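Local coordinates for protein gdp-l-fucose synthetase (Naegleria fowleri, PDB 6AQZ) that binds NADP and probably makes GDP-L-fucose as an NADP-dependent epimerase/reductase of the Rossmann-fold superfamily, at residues 73-83 / 115-126. Residues are numbered along the deposited sequence; the frame is centred on the assembly and turned at random.
Sequences FEKYRPTYVIH and CCYDFGVKKTIS
Val81 accepts and donates the central bonds that join strands 80-83 and 123-126 in parallel, their axes 4.7 Å apart. Val81 N is hydrogen-bonded to Lys123 O, Val81 O takes Ile125 N, and the short bond from His83 N to Ile125 O (2.7 Å) follows. Before the strands, Lys122 N hydrogen-bonds to Thr79 O.

Aromatic packing joins the helix ends. Cys115 CB sits over the centre of the Phe73 ring, a CH-pi contact 3.4 Å from its centroid, and Phe73 CB in turn lies over the face of the Phe119 ring, a second CH-pi contact at 3.6 Å from that centroid. Glu74 CG and Arg77 CD line the edge of Phe119; the Arg77 chain, bent at chi2 (-67°), brings NE to Glu74 O (3.1 Å). The guanidinium stands at 84° to the Phe119 ring, whose CE2 lies over one guanidinium face.

Among the aliphatic side chains, Val81 CG2 meets Val121 CG2 (3.7 Å) while Val81 CG1 packs on Cys116 SG. Gly120 closes helix 98-118 in a Schellman motif.

The contact belongs to a Rossmann-type beta-alpha-beta unit. Strand 26-30 pairs with the far side of 80-83, strand 184-194 with that of 123-127; Leu247 of helix 240-253 covers Ile82 and Ile125, whereas Leu165 of helix 156-179 touches His83 and Ser126.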
# COMPACT_ATOMS: atom_id res chain seq x y z
N PHE A 73 21.12 9.50 -10.55
CA PHE A 73 20.39 10.65 -11.08
C PHE A 73 21.27 11.90 -11.09
O PHE A 73 21.31 12.62 -12.09
CB PHE A 73 19.12 10.91 -10.27
CG PHE A 73 18.01 9.93 -10.57
CD1 PHE A 73 18.02 8.66 -10.01
CD2 PHE A 73 16.95 10.29 -11.39
CE1 PHE A 73 17.00 7.75 -10.27
CE2 PHE A 73 15.92 9.40 -11.66
CZ PHE A 73 15.94 8.12 -11.10
N GLU A 74 22.00 12.15 -10.01
CA GLU A 74 22.92 13.28 -10.02
C GLU A 74 23.98 13.09 -11.09
O GLU A 74 24.37 14.05 -11.76
CB GLU A 74 23.58 13.48 -8.65
CG GLU A 74 22.60 13.71 -7.50
CD GLU A 74 23.26 14.07 -6.18
OE1 GLU A 74 24.45 14.45 -6.18
OE2 GLU A 74 22.59 13.98 -5.12
N LYS A 75 24.42 11.84 -11.30
CA LYS A 75 25.52 11.58 -12.22
C LYS A 75 25.09 11.67 -13.68
O LYS A 75 25.77 12.30 -14.49
CB LYS A 75 26.12 10.20 -11.93
CG LYS A 75 27.21 9.77 -12.91
CD LYS A 75 28.32 9.03 -12.18
CE LYS A 75 29.39 8.51 -13.13
NZ LYS A 75 29.03 7.16 -13.66
N TYR A 76 23.98 11.03 -14.04
CA TYR A 76 23.56 10.91 -15.43
C TYR A 76 22.50 11.92 -15.85
O TYR A 76 22.34 12.15 -17.06
CB TYR A 76 23.05 9.49 -15.72
CG TYR A 76 24.10 8.41 -15.50
CD1 TYR A 76 25.19 8.28 -16.36
CD2 TYR A 76 24.01 7.53 -14.42
CE1 TYR A 76 26.16 7.32 -16.16
CE2 TYR A 76 24.98 6.56 -14.22
CZ TYR A 76 26.06 6.46 -15.09
OH TYR A 76 27.02 5.50 -14.90
N ARG A 77 21.77 12.52 -14.90
CA ARG A 77 20.69 13.47 -15.17
C ARG A 77 19.80 12.99 -16.31
O ARG A 77 19.81 13.60 -17.39
CB ARG A 77 21.26 14.86 -15.51
CG ARG A 77 22.15 15.50 -14.46
CD ARG A 77 21.40 15.86 -13.17
NE ARG A 77 22.33 16.30 -12.13
CZ ARG A 77 22.32 17.50 -11.54
NH1 ARG A 77 21.40 18.40 -11.86
NH2 ARG A 77 23.23 17.77 -10.60
N PRO A 78 19.03 11.92 -16.13
CA PRO A 78 18.28 11.36 -17.26
C PRO A 78 17.09 12.24 -17.65
O PRO A 78 16.53 12.96 -16.81
CB PRO A 78 17.78 10.02 -16.72
CG PRO A 78 17.61 10.30 -15.28
CD PRO A 78 18.76 11.18 -14.89
N THR A 79 16.70 12.15 -18.93
CA THR A 79 15.43 12.69 -19.43
C THR A 79 14.32 11.66 -19.46
O THR A 79 13.15 12.04 -19.55
CB THR A 79 15.59 13.29 -20.84
OG1 THR A 79 16.18 12.34 -21.74
CG2 THR A 79 16.44 14.56 -20.82
N TYR A 80 14.66 10.37 -19.46
CA TYR A 80 13.68 9.30 -19.42
C TYR A 80 14.17 8.25 -18.45
O TYR A 80 15.37 8.09 -18.25
CB TYR A 80 13.44 8.71 -20.82
CG TYR A 80 12.76 9.70 -21.74
CD1 TYR A 80 11.38 9.87 -21.71
CD2 TYR A 80 13.50 10.53 -22.59
CE1 TYR A 80 10.75 10.81 -22.53
CE2 TYR A 80 12.88 11.48 -23.42
CZ TYR A 80 11.51 11.61 -23.38
OH TYR A 80 10.89 12.53 -24.20
N VAL A 81 13.23 7.56 -17.82
CA VAL A 81 13.54 6.50 -16.88
C VAL A 81 12.64 5.31 -17.20
O VAL A 81 11.42 5.46 -17.32
CB VAL A 81 13.39 6.96 -15.42
CG1 VAL A 81 13.41 5.77 -14.44
CG2 VAL A 81 14.49 7.92 -15.08
N ILE A 82 13.25 4.14 -17.37
CA ILE A 82 12.52 2.88 -17.42
C ILE A 82 12.84 2.15 -16.12
O ILE A 82 13.98 1.75 -15.90
CB ILE A 82 12.89 2.02 -18.63
CG1 ILE A 82 12.65 2.79 -19.93
CG2 ILE A 82 12.08 0.72 -18.62
CD1 ILE A 82 12.97 1.97 -21.16
N HIS A 83 11.83 2.00 -15.26
CA HIS A 83 12.02 1.47 -13.90
C HIS A 83 11.62 0.00 -13.89
O HIS A 83 10.44 -0.33 -13.79
CB HIS A 83 11.19 2.30 -12.91
CG HIS A 83 11.13 1.73 -11.53
ND1 HIS A 83 12.23 1.15 -10.92
CD2 HIS A 83 10.13 1.69 -10.63
CE1 HIS A 83 11.89 0.75 -9.71
NE2 HIS A 83 10.62 1.08 -9.50
N CYS A 115 13.02 10.38 -7.08
CA CYS A 115 14.13 10.89 -7.87
C CYS A 115 13.67 11.30 -9.26
O CYS A 115 14.17 12.28 -9.83
CB CYS A 115 15.24 9.85 -7.98
SG CYS A 115 16.23 9.73 -6.53
N CYS A 116 12.74 10.55 -9.85
CA CYS A 116 12.28 10.89 -11.18
C CYS A 116 11.65 12.27 -11.19
O CYS A 116 11.87 13.06 -12.12
CB CYS A 116 11.29 9.85 -11.69
SG CYS A 116 12.08 8.35 -12.15
N TYR A 117 10.86 12.57 -10.17
CA TYR A 117 10.20 13.86 -10.10
C TYR A 117 11.20 14.97 -9.80
O TYR A 117 11.24 15.99 -10.50
CB TYR A 117 9.10 13.82 -9.04
CG TYR A 117 8.25 15.03 -9.13
CD1 TYR A 117 7.29 15.13 -10.13
CD2 TYR A 117 8.44 16.11 -8.28
CE1 TYR A 117 6.50 16.28 -10.24
CE2 TYR A 117 7.65 17.25 -8.38
CZ TYR A 117 6.69 17.33 -9.37
OH TYR A 117 5.92 18.45 -9.48
N ASP A 118 12.03 14.79 -8.77
CA ASP A 118 12.93 15.86 -8.34
C ASP A 118 13.92 16.24 -9.44
O ASP A 118 14.31 17.41 -9.53
CB ASP A 118 13.68 15.47 -7.07
CG ASP A 118 12.78 15.41 -5.84
OD1 ASP A 118 11.60 15.80 -5.92
OD2 ASP A 118 13.28 14.98 -4.78
N PHE A 119 14.36 15.29 -10.24
CA PHE A 119 15.32 15.56 -11.30
C PHE A 119 14.66 15.82 -12.64
O PHE A 119 15.36 15.90 -13.65
CB PHE A 119 16.29 14.39 -11.42
CG PHE A 119 17.33 14.35 -10.33
CD1 PHE A 119 17.05 13.79 -9.10
CD2 PHE A 119 18.60 14.87 -10.54
CE1 PHE A 119 18.00 13.75 -8.11
CE2 PHE A 119 19.55 14.84 -9.55
CZ PHE A 119 19.25 14.27 -8.34
N GLY A 120 13.35 16.00 -12.66
CA GLY A 120 12.64 16.41 -13.86
C GLY A 120 12.64 15.45 -15.03
O GLY A 120 12.71 15.89 -16.18
N VAL A 121 12.58 14.14 -14.77
CA VAL A 121 12.47 13.18 -15.86
C VAL A 121 11.18 13.44 -16.61
O VAL A 121 10.12 13.68 -16.00
CB VAL A 121 12.52 11.75 -15.29
CG1 VAL A 121 12.29 10.74 -16.39
CG2 VAL A 121 13.86 11.51 -14.58
N LYS A 122 11.25 13.46 -17.95
CA LYS A 122 10.07 13.79 -18.74
C LYS A 122 9.03 12.68 -18.64
O LYS A 122 7.86 12.96 -18.35
CB LYS A 122 10.44 14.03 -20.21
CG LYS A 122 11.37 15.22 -20.48
CD LYS A 122 11.67 15.33 -21.99
CE LYS A 122 12.29 16.66 -22.40
NZ LYS A 122 13.65 16.87 -21.83
N LYS A 123 9.45 11.43 -18.79
CA LYS A 123 8.53 10.30 -18.73
C LYS A 123 9.21 9.13 -18.02
O LYS A 123 10.39 8.85 -18.25
CB LYS A 123 8.07 9.86 -20.12
CG LYS A 123 6.90 8.90 -20.09
CD LYS A 123 6.65 8.23 -21.44
CE LYS A 123 5.87 9.11 -22.37
NZ LYS A 123 5.40 8.36 -23.58
N THR A 124 8.48 8.49 -17.11
CA THR A 124 8.96 7.35 -16.34
C THR A 124 7.99 6.20 -16.55
O THR A 124 6.78 6.38 -16.44
CB THR A 124 9.09 7.72 -14.85
OG1 THR A 124 10.14 8.67 -14.70
CG2 THR A 124 9.37 6.49 -13.95
N ILE A 125 8.51 5.03 -16.91
CA ILE A 125 7.68 3.86 -17.11
C ILE A 125 8.13 2.82 -16.11
O ILE A 125 9.29 2.38 -16.15
CB ILE A 125 7.77 3.31 -18.53
CG1 ILE A 125 7.39 4.38 -19.51
CG2 ILE A 125 6.79 2.17 -18.70
CD1 ILE A 125 7.33 3.87 -20.90
N SER A 126 7.23 2.42 -15.23
CA SER A 126 7.50 1.42 -14.22
C SER A 126 6.80 0.14 -14.63
O SER A 126 6.00 0.12 -15.57
CB SER A 126 7.03 1.91 -12.85
OG SER A 126 7.78 3.05 -12.47